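Local coordinates for protein predicted metal-dependent hydrolase of the TIM-barrel fold (Lactobacillus casei, PDB 2QPX) that probably acts as a metal-dependent hydrolase of the amidohydrolase type, holding zinc ions at the mouth of a TIM barrel, at residues 20-28 with 106-114; 95-104 with 120-129. All coordinates share one frame; numbering follows the deposited sequence.

Contact 1: residues 20-28 with 106-114; sequences HFLIDGKVP and PDDPILDLD. With ZN (zinc ion), chain B; EDO (1,2-ethanediol), chain L.
The ring of Phe21 carries the CD2 methyl of Leu111 over one face, a CH-pi contact in which CD2 stands 3.9 Å from the ring centroid and is offset toward the rim. At the ring edge, near its plane, lie Leu113 CD2 and the CD carbon of Pro106, the latter 3.9 Å from Phe21 CB. The ring is swung over to residues 110-113 by a chi1 of -66°, which sets CG opposite the carbonyl carbon. Reducing Phe21 to an alanine would probably open a gap between Leu111, Leu113 and Pro106 and leave the Leu111 methyl without its aromatic face. Beyond the ring the two chains join by backbone: Ile110 N donates to Leu22 O at 2.9 Å, and Asp24 N donates to Asp108 O almost straight, with an N-H...O angle of 170°. A water extends this pairing, accepting from Leu22 N and donating to Ile110 O. Ile23 CG2 meets Pro106 CG at 3.7 Å, while Val27 CG2 packs on Asp108 CB; the Asp108 carboxylate itself is salt-bridged to Arg33. Asp24 OD1 takes Lys26 N in an Asx turn and Lys26 NZ at 2.8 Å, from opposite faces of its carboxylate plane. Just before Phe21, His20 NE2 binds zinc at 2.1 Å beside His18 and Asp318, the two histidines at the end of the first strand, His18 and His20, being the HxH metal motif of amidohydrolase barrels.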
loop_
_atom_site.group_PDB
_atom_site.type_symbol
_atom_site.label_atom_id
_atom_site.label_comp_id
_atom_site.label_asym_id
_atom_site.label_seq_id
_atom_site.Cartn_x
_atom_site.Cartn_y
_atom_site.Cartn_z
ATOM N N HIS A 20 -5.911 11.169 -24.754
ATOM C CA HIS A 20 -5.852 10.329 -25.934
ATOM C C HIS A 20 -6.979 10.663 -26.944
ATOM O O HIS A 20 -7.985 11.336 -26.632
ATOM C CB HIS A 20 -5.935 8.869 -25.511
ATOM C CG HIS A 20 -4.727 8.406 -24.742
ATOM N ND1 HIS A 20 -3.491 8.269 -25.326
ATOM C CD2 HIS A 20 -4.568 8.058 -23.436
ATOM C CE1 HIS A 20 -2.608 7.891 -24.399
ATOM N NE2 HIS A 20 -3.237 7.749 -23.242
ATOM N N PHE A 21 -6.781 10.221 -28.179
ATOM C CA PHE A 21 -7.731 10.484 -29.238
ATOM C C PHE A 21 -9.137 10.000 -28.907
ATOM O O PHE A 21 -9.351 8.932 -28.297
ATOM C CB PHE A 21 -7.358 9.743 -30.505
ATOM C CG PHE A 21 -6.080 10.177 -31.149
ATOM C CD1 PHE A 21 -5.894 11.439 -31.630
ATOM C CD2 PHE A 21 -5.044 9.262 -31.304
ATOM C CE1 PHE A 21 -4.714 11.800 -32.290
ATOM C CE2 PHE A 21 -3.876 9.628 -31.937
ATOM C CZ PHE A 21 -3.723 10.893 -32.433
ATOM N N LEU A 22 -10.101 10.785 -29.390
ATOM C CA LEU A 22 -11.488 10.352 -29.478
ATOM C C LEU A 22 -11.739 9.514 -30.725
ATOM O O LEU A 22 -10.936 9.542 -31.662
ATOM C CB LEU A 22 -12.435 11.588 -29.465
ATOM C CG LEU A 22 -12.376 12.471 -28.215
ATOM C CD1 LEU A 22 -13.038 13.845 -28.522
ATOM C CD2 LEU A 22 -13.106 11.793 -27.069
ATOM N N ILE A 23 -12.872 8.813 -30.735
ATOM C CA ILE A 23 -13.316 8.073 -31.902
ATOM C C ILE A 23 -14.501 8.748 -32.580
ATOM O O ILE A 23 -15.134 9.643 -32.048
ATOM C CB ILE A 23 -13.657 6.597 -31.556
ATOM C CG1 ILE A 23 -14.982 6.470 -30.790
ATOM C CG2 ILE A 23 -12.443 5.896 -30.858
ATOM C CD1 ILE A 23 -15.497 5.034 -30.665
ATOM N N ASP A 24 -14.718 8.327 -33.820
ATOM C CA ASP A 24 -15.864 8.726 -34.652
ATOM C C ASP A 24 -17.188 8.495 -33.928
ATOM O O ASP A 24 -17.494 7.369 -33.562
ATOM C CB ASP A 24 -15.774 7.907 -35.956
ATOM C CG ASP A 24 -16.812 8.278 -37.009
ATOM O OD1 ASP A 24 -17.731 9.045 -36.755
ATOM O OD2 ASP A 24 -16.663 7.759 -38.131
ATOM N N GLY A 25 -17.948 9.578 -33.726
ATOM C CA GLY A 25 -19.217 9.549 -33.012
ATOM C C GLY A 25 -20.294 8.721 -33.713
ATOM O O GLY A 25 -21.269 8.313 -33.097
ATOM N N LYS A 26 -20.097 8.432 -34.998
ATOM C CA LYS A 26 -21.038 7.625 -35.790
ATOM C C LYS A 26 -20.902 6.115 -35.582
ATOM O O LYS A 26 -21.726 5.345 -36.083
ATOM C CB LYS A 26 -20.869 7.958 -37.283
ATOM C CG LYS A 26 -21.082 9.407 -37.590
ATOM C CD LYS A 26 -21.029 9.686 -39.120
ATOM C CE LYS A 26 -19.597 9.539 -39.663
ATOM N NZ LYS A 26 -18.645 10.480 -38.984
ATOM N N VAL A 27 -19.864 5.660 -34.860
ATOM C CA VAL A 27 -19.695 4.228 -34.609
ATOM C C VAL A 27 -20.939 3.640 -33.958
ATOM O O VAL A 27 -21.444 4.184 -32.997
ATOM C CB VAL A 27 -18.419 4.005 -33.696
ATOM C CG1 VAL A 27 -18.473 2.695 -32.925
ATOM C CG2 VAL A 27 -17.153 4.158 -34.565
ATOM N N PRO A 28 -21.464 2.539 -34.501
ATOM C CA PRO A 28 -22.796 2.107 -34.070
ATOM C C PRO A 28 -22.978 1.525 -32.662
ATOM O O PRO A 28 -24.030 1.770 -32.033
ATOM C CB PRO A 28 -23.174 1.054 -35.143
ATOM C CG PRO A 28 -21.866 0.520 -35.608
ATOM C CD PRO A 28 -20.972 1.741 -35.640
ATOM N N PRO A 106 -7.054 4.418 -30.875
ATOM C CA PRO A 106 -8.237 3.560 -30.674
ATOM C C PRO A 106 -8.836 3.219 -32.029
ATOM O O PRO A 106 -8.609 3.931 -33.000
ATOM C CB PRO A 106 -9.189 4.453 -29.871
ATOM C CG PRO A 106 -8.814 5.857 -30.278
ATOM C CD PRO A 106 -7.319 5.826 -30.552
ATOM N N ASP A 107 -9.626 2.156 -32.090
ATOM C CA ASP A 107 -10.295 1.799 -33.342
ATOM C C ASP A 107 -11.285 2.885 -33.742
ATOM O O ASP A 107 -11.955 3.445 -32.886
ATOM C CB ASP A 107 -11.049 0.477 -33.187
ATOM C CG ASP A 107 -10.152 -0.726 -33.040
ATOM O OD1 ASP A 107 -8.959 -0.667 -33.359
ATOM O OD2 ASP A 107 -10.676 -1.754 -32.588
ATOM N N ASP A 108 -11.377 3.158 -35.042
ATOM C CA ASP A 108 -12.207 4.219 -35.616
ATOM C C ASP A 108 -11.829 5.608 -35.087
ATOM O O ASP A 108 -12.700 6.375 -34.670
ATOM C CB ASP A 108 -13.683 3.906 -35.361
ATOM C CG ASP A 108 -14.018 2.496 -35.689
ATOM O OD1 ASP A 108 -14.071 2.172 -36.900
ATOM O OD2 ASP A 108 -14.191 1.679 -34.760
ATOM N N PRO A 109 -10.518 5.932 -35.106
ATOM C CA PRO A 109 -10.062 7.153 -34.457
ATOM C C PRO A 109 -10.382 8.422 -35.239
ATOM O O PRO A 109 -10.528 8.387 -36.485
ATOM C CB PRO A 109 -8.542 7.016 -34.479
ATOM C CG PRO A 109 -8.286 6.250 -35.704
ATOM C CD PRO A 109 -9.391 5.229 -35.765
ATOM N N ILE A 110 -10.442 9.523 -34.503
ATOM C CA ILE A 110 -10.245 10.854 -35.047
ATOM C C ILE A 110 -8.774 11.240 -34.796
ATOM O O ILE A 110 -8.394 11.507 -33.661
ATOM C CB ILE A 110 -11.225 11.898 -34.453
ATOM C CG1 ILE A 110 -12.686 11.481 -34.727
ATOM C CG2 ILE A 110 -10.933 13.295 -34.970
ATOM C CD1 ILE A 110 -13.680 12.261 -33.919
ATOM N N LEU A 111 -7.942 11.134 -35.834
ATOM C CA LEU A 111 -6.484 11.351 -35.707
ATOM C C LEU A 111 -6.074 12.809 -35.894
ATOM O O LEU A 111 -5.031 13.262 -35.398
ATOM C CB LEU A 111 -5.726 10.480 -36.716
ATOM C CG LEU A 111 -5.890 8.985 -36.530
ATOM C CD1 LEU A 111 -5.240 8.233 -37.683
ATOM C CD2 LEU A 111 -5.302 8.575 -35.149
ATOM N N ASP A 112 -6.872 13.583 -36.605
ATOM C CA ASP A 112 -6.481 14.927 -36.912
ATOM C C ASP A 112 -6.703 15.828 -35.706
ATOM O O ASP A 112 -7.800 15.881 -35.139
ATOM C CB ASP A 112 -7.250 15.387 -38.154
ATOM C CG ASP A 112 -6.833 16.753 -38.638
ATOM O OD1 ASP A 112 -7.136 17.771 -38.001
ATOM O OD2 ASP A 112 -6.155 16.821 -39.683
ATOM N N LEU A 113 -5.656 16.522 -35.273
ATOM C CA LEU A 113 -5.752 17.351 -34.081
ATOM C C LEU A 113 -6.583 18.595 -34.281
ATOM O O LEU A 113 -7.228 19.054 -33.341
ATOM C CB LEU A 113 -4.361 17.726 -33.586
ATOM C CG LEU A 113 -3.473 16.536 -33.244
ATOM C CD1 LEU A 113 -2.160 17.110 -32.767
ATOM C CD2 LEU A 113 -4.160 15.652 -32.204
ATOM N N ASP A 114 -6.567 19.164 -35.497
ATOM C CA ASP A 114 -7.414 20.297 -35.803
ATOM C C ASP A 114 -8.889 19.874 -35.768
ATOM O O ASP A 114 -9.727 20.607 -35.249
ATOM C CB ASP A 114 -7.059 20.888 -37.182
ATOM C CG ASP A 114 -5.713 21.538 -37.193
ATOM O OD1 ASP A 114 -5.427 22.391 -36.333
ATOM O OD2 ASP A 114 -4.930 21.166 -38.071
HETATM ZN ZN ZN B . -2.244 7.374 -21.451
HETATM C C1 EDO L . -17.914 3.879 -38.463
HETATM O O1 EDO L . -18.549 2.744 -37.860
HETATM C C2 EDO L . -18.928 5.002 -38.635
HETATM O O2 EDO L . -18.341 6.119 -39.331
HETATM O O HOH W 1 -9.311 12.699 -31.369
HETATM O O HOH W 2 -2.478 5.524 -20.550
#

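Contact 2: residues 95-104 with 120-129; sequences FKELLIDTGF and VGIPVKAIYR. With EDO (1,2-ethanediol), chain D.
Asp101 OD1 is gripped by two donors, Arg129 NE at 3.1 Å on its syn lone pair and Gly103 N at 2.9 Å on the anti side, the latter closing an Asx turn. The other oxygen, OD2, receives Arg129 NH2 at 2.8 Å in a salt bridge, so the arginine holds the carboxylate side-on with two nitrogens although the two planes are turned 54° apart. NH2 comes in from above the carboxylate plane, whereas OD2 lies in that of the guanidinium. A bend at chi3 (-75°) folds the arginine back, and the Gly103-Phe104 peptide covers one guanidinium face. OD2 also accepts from NZ of the carboxylated lysine at position 167, a zinc ligand, which makes Asp101 a second-shell residue likely to help position it.

Behind this pair the strands run parallel: Ile100 N donates to Lys125 O at 2.8 Å, and Ile127 N to Ile100 O at the same length but from above the carbonyl plane. Ile100 CD1 presses on Val124 CG1 at 3.5 Å, and Ile122 CD1 reaches Phe95 CB at 3.6 Å. Glu97 OE2 lies along the Lys125 chain, whose NZ is salt-bridged to Glu373. Strands 95-101 and 124-127 form a beta-alpha-beta unit, with helix 113-120 packed on Val124 and Ala126, Phe90 of helix 79-92 on Leu98, and strand 14-19 bonded along the far edge of 95-101.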
loop_
_atom_site.group_PDB
_atom_site.type_symbol
_atom_site.label_atom_id
_atom_site.label_comp_id
_atom_site.label_asym_id
_atom_site.label_seq_id
_atom_site.Cartn_x
_atom_site.Cartn_y
_atom_site.Cartn_z
ATOM N N PHE A 95 -12.764 22.316 -19.268
ATOM C CA PHE A 95 -11.525 21.960 -19.959
ATOM C C PHE A 95 -11.104 23.112 -20.864
ATOM O O PHE A 95 -11.925 23.670 -21.595
ATOM C CB PHE A 95 -11.709 20.714 -20.816
ATOM C CG PHE A 95 -11.738 19.394 -20.072
ATOM C CD1 PHE A 95 -12.897 18.933 -19.465
ATOM C CD2 PHE A 95 -10.613 18.573 -20.022
ATOM C CE1 PHE A 95 -12.966 17.693 -18.877
ATOM C CE2 PHE A 95 -10.690 17.324 -19.426
ATOM C CZ PHE A 95 -11.832 16.893 -18.832
ATOM N N LYS A 96 -9.828 23.456 -20.833
ATOM C CA LYS A 96 -9.301 24.516 -21.709
ATOM C C LYS A 96 -8.231 24.074 -22.692
ATOM O O LYS A 96 -7.942 24.789 -23.639
ATOM C CB LYS A 96 -8.798 25.706 -20.886
ATOM C CG LYS A 96 -9.905 26.419 -20.098
ATOM C CD LYS A 96 -10.987 27.012 -20.980
ATOM C CE LYS A 96 -12.044 27.683 -20.089
ATOM N NZ LYS A 96 -13.067 28.332 -20.930
ATOM N N GLU A 97 -7.629 22.897 -22.504
ATOM C CA GLU A 97 -6.641 22.377 -23.464
ATOM C C GLU A 97 -6.480 20.883 -23.230
ATOM O O GLU A 97 -6.564 20.453 -22.090
ATOM C CB GLU A 97 -5.297 23.092 -23.332
ATOM C CG GLU A 97 -4.339 22.797 -24.477
ATOM C CD GLU A 97 -3.017 23.470 -24.371
ATOM O OE1 GLU A 97 -2.574 23.729 -23.236
ATOM O OE2 GLU A 97 -2.428 23.730 -25.454
ATOM N N LEU A 98 -6.234 20.140 -24.310
ATOM C CA LEU A 98 -5.875 18.734 -24.263
ATOM C C LEU A 98 -4.499 18.534 -24.844
ATOM O O LEU A 98 -4.218 19.009 -25.940
ATOM C CB LEU A 98 -6.850 17.909 -25.078
ATOM C CG LEU A 98 -8.361 18.056 -24.754
ATOM C CD1 LEU A 98 -9.161 17.078 -25.654
ATOM C CD2 LEU A 98 -8.706 17.985 -23.264
ATOM N N LEU A 99 -3.647 17.789 -24.130
ATOM C CA LEU A 99 -2.375 17.333 -24.684
ATOM C C LEU A 99 -2.492 15.822 -24.909
ATOM O O LEU A 99 -2.545 15.048 -23.954
ATOM C CB LEU A 99 -1.200 17.678 -23.761
ATOM C CG LEU A 99 -1.157 19.090 -23.164
ATOM C CD1 LEU A 99 0.135 19.326 -22.353
ATOM C CD2 LEU A 99 -1.318 20.130 -24.262
ATOM N N ILE A 100 -2.554 15.420 -26.173
ATOM C CA ILE A 100 -2.838 14.056 -26.580
ATOM C C ILE A 100 -1.534 13.310 -26.929
ATOM O O ILE A 100 -0.736 13.747 -27.768
ATOM C CB ILE A 100 -3.779 13.987 -27.780
ATOM C CG1 ILE A 100 -5.204 14.411 -27.325
ATOM C CG2 ILE A 100 -3.764 12.600 -28.429
ATOM C CD1 ILE A 100 -6.282 14.421 -28.395
ATOM N N ASP A 101 -1.333 12.191 -26.237
ATOM C CA ASP A 101 -0.289 11.224 -26.567
ATOM C C ASP A 101 -0.740 10.510 -27.847
ATOM O O ASP A 101 -1.659 9.687 -27.835
ATOM C CB ASP A 101 -0.113 10.256 -25.394
ATOM C CG ASP A 101 0.727 9.030 -25.731
ATOM O OD1 ASP A 101 1.236 8.835 -26.846
ATOM O OD2 ASP A 101 0.818 8.243 -24.784
ATOM N N THR A 102 -0.111 10.835 -28.967
ATOM C CA THR A 102 -0.607 10.390 -30.251
ATOM C C THR A 102 -0.133 8.950 -30.590
ATOM O O THR A 102 -0.413 8.452 -31.676
ATOM C CB THR A 102 -0.190 11.363 -31.366
ATOM O OG1 THR A 102 1.237 11.465 -31.381
ATOM C CG2 THR A 102 -0.806 12.737 -31.197
ATOM N N GLY A 103 0.572 8.293 -29.665
ATOM C CA GLY A 103 1.050 6.934 -29.885
ATOM C C GLY A 103 0.034 5.825 -29.617
ATOM O O GLY A 103 0.266 4.690 -29.990
ATOM N N PHE A 104 -1.089 6.138 -28.965
ATOM C CA PHE A 104 -2.217 5.202 -28.810
ATOM C C PHE A 104 -3.310 5.543 -29.809
ATOM O O PHE A 104 -3.768 6.679 -29.861
ATOM C CB PHE A 104 -2.804 5.274 -27.409
ATOM C CG PHE A 104 -4.121 4.529 -27.260
ATOM C CD1 PHE A 104 -4.175 3.169 -27.405
ATOM C CD2 PHE A 104 -5.319 5.231 -27.065
ATOM C CE1 PHE A 104 -5.379 2.503 -27.326
ATOM C CE2 PHE A 104 -6.509 4.567 -26.961
ATOM C CZ PHE A 104 -6.545 3.213 -27.123
ATOM N N VAL A 120 -14.178 19.442 -29.873
ATOM C CA VAL A 120 -14.244 19.632 -28.429
ATOM C C VAL A 120 -14.315 21.110 -28.035
ATOM O O VAL A 120 -14.682 21.427 -26.913
ATOM C CB VAL A 120 -13.088 18.862 -27.713
ATOM C CG1 VAL A 120 -13.161 17.355 -28.037
ATOM C CG2 VAL A 120 -11.707 19.434 -28.035
ATOM N N GLY A 121 -13.903 21.993 -28.947
ATOM C CA GLY A 121 -13.996 23.435 -28.754
ATOM C C GLY A 121 -12.844 24.131 -28.045
ATOM O O GLY A 121 -12.982 25.299 -27.617
ATOM N N ILE A 122 -11.711 23.430 -27.931
ATOM C CA ILE A 122 -10.548 23.927 -27.218
ATOM C C ILE A 122 -9.304 23.453 -27.954
ATOM O O ILE A 122 -9.362 22.501 -28.718
ATOM C CB ILE A 122 -10.543 23.462 -25.725
ATOM C CG1 ILE A 122 -10.663 21.941 -25.602
ATOM C CG2 ILE A 122 -11.677 24.180 -24.910
ATOM C CD1 ILE A 122 -10.493 21.388 -24.183
ATOM N N PRO A 123 -8.166 24.117 -27.704
ATOM C CA PRO A 123 -6.932 23.675 -28.354
ATOM C C PRO A 123 -6.466 22.279 -27.943
ATOM O O PRO A 123 -6.668 21.851 -26.798
ATOM C CB PRO A 123 -5.915 24.734 -27.946
ATOM C CG PRO A 123 -6.506 25.418 -26.763
ATOM C CD PRO A 123 -7.986 25.359 -26.941
ATOM N N VAL A 124 -5.817 21.607 -28.890
ATOM C CA VAL A 124 -5.350 20.223 -28.738
ATOM C C VAL A 124 -3.937 20.164 -29.315
ATOM O O VAL A 124 -3.722 20.586 -30.461
ATOM C CB VAL A 124 -6.272 19.222 -29.492
ATOM C CG1 VAL A 124 -5.748 17.772 -29.390
ATOM C CG2 VAL A 124 -7.726 19.345 -28.980
ATOM N N LYS A 125 -2.978 19.704 -28.515
ATOM C CA LYS A 125 -1.586 19.575 -28.944
ATOM C C LYS A 125 -1.112 18.134 -28.742
ATOM O O LYS A 125 -1.743 17.342 -28.026
ATOM C CB LYS A 125 -0.690 20.526 -28.187
ATOM C CG LYS A 125 -1.241 21.972 -28.174
ATOM C CD LYS A 125 -0.352 22.974 -28.715
ATOM C CE LYS A 125 -1.004 24.364 -28.667
ATOM N NZ LYS A 125 -0.000 25.437 -28.237
ATOM N N ALA A 126 0.003 17.802 -29.385
ATOM C CA ALA A 126 0.542 16.436 -29.413
ATOM C C ALA A 126 1.716 16.250 -28.451
ATOM O O ALA A 126 2.624 17.090 -28.342
ATOM C CB ALA A 126 1.034 16.104 -30.845
ATOM N N ILE A 127 1.725 15.073 -27.849
ATOM C CA ILE A 127 2.828 14.492 -27.047
ATOM C C ILE A 127 3.459 13.368 -27.863
ATOM O O ILE A 127 2.761 12.543 -28.458
ATOM C CB ILE A 127 2.332 13.933 -25.679
ATOM C CG1 ILE A 127 1.728 15.067 -24.800
ATOM C CG2 ILE A 127 3.430 13.140 -24.919
ATOM C CD1 ILE A 127 2.722 16.082 -24.217
ATOM N N TYR A 128 4.794 13.368 -27.917
ATOM C CA TYR A 128 5.583 12.452 -28.756
ATOM C C TYR A 128 5.865 11.173 -28.006
ATOM O O TYR A 128 6.636 11.158 -27.043
ATOM C CB TYR A 128 6.900 13.133 -29.072
ATOM C CG TYR A 128 7.864 12.432 -30.016
ATOM C CD1 TYR A 128 8.659 11.370 -29.625
ATOM C CD2 TYR A 128 8.011 12.878 -31.315
ATOM C CE1 TYR A 128 9.547 10.776 -30.516
ATOM C CE2 TYR A 128 8.921 12.320 -32.192
ATOM C CZ TYR A 128 9.688 11.244 -31.787
ATOM O OH TYR A 128 10.594 10.629 -32.623
ATOM N N ARG A 129 5.254 10.090 -28.446
ATOM C CA ARG A 129 5.512 8.794 -27.801
ATOM C C ARG A 129 6.821 8.198 -28.351
ATOM O O ARG A 129 6.970 7.910 -29.573
ATOM C CB ARG A 129 4.349 7.819 -28.013
ATOM C CG ARG A 129 4.546 6.543 -27.189
ATOM C CD ARG A 129 3.475 5.563 -27.350
ATOM N NE ARG A 129 2.282 5.960 -26.631
ATOM C CZ ARG A 129 1.340 5.113 -26.256
ATOM N NH1 ARG A 129 1.420 3.836 -26.586
ATOM N NH2 ARG A 129 0.330 5.543 -25.554
HETATM C C1 EDO D . -4.983 21.564 -33.067
HETATM O O1 EDO D . -3.561 21.679 -32.830
HETATM C C2 EDO D . -5.624 22.918 -32.827
HETATM O O2 EDO D . -5.559 23.315 -31.451
HETATM O O HOH W 3 3.549 10.017 -30.770
#

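How the contacts relate
From the N terminus, strand 14-19 runs into 20-28, the first half of contact 1; several helices later comes 95-104, the first half of contact 2. Contact 1 then closes its long loop at 106-114, and contact 2 closes a short one at 120-129, so the segments alternate and the two contacts cross rather than nest. Helix 113-120 joins the second halves. Contact 2 binds two neighbouring strands of the three-stranded parallel sheet, while contact 1 ties the loop after its first strand to the connection leading into that helix. They meet where Phe21 packs on Thr102 and Phe104 and Leu22 on Val120, and, nearer the zinc, where His20 lies against Asp101.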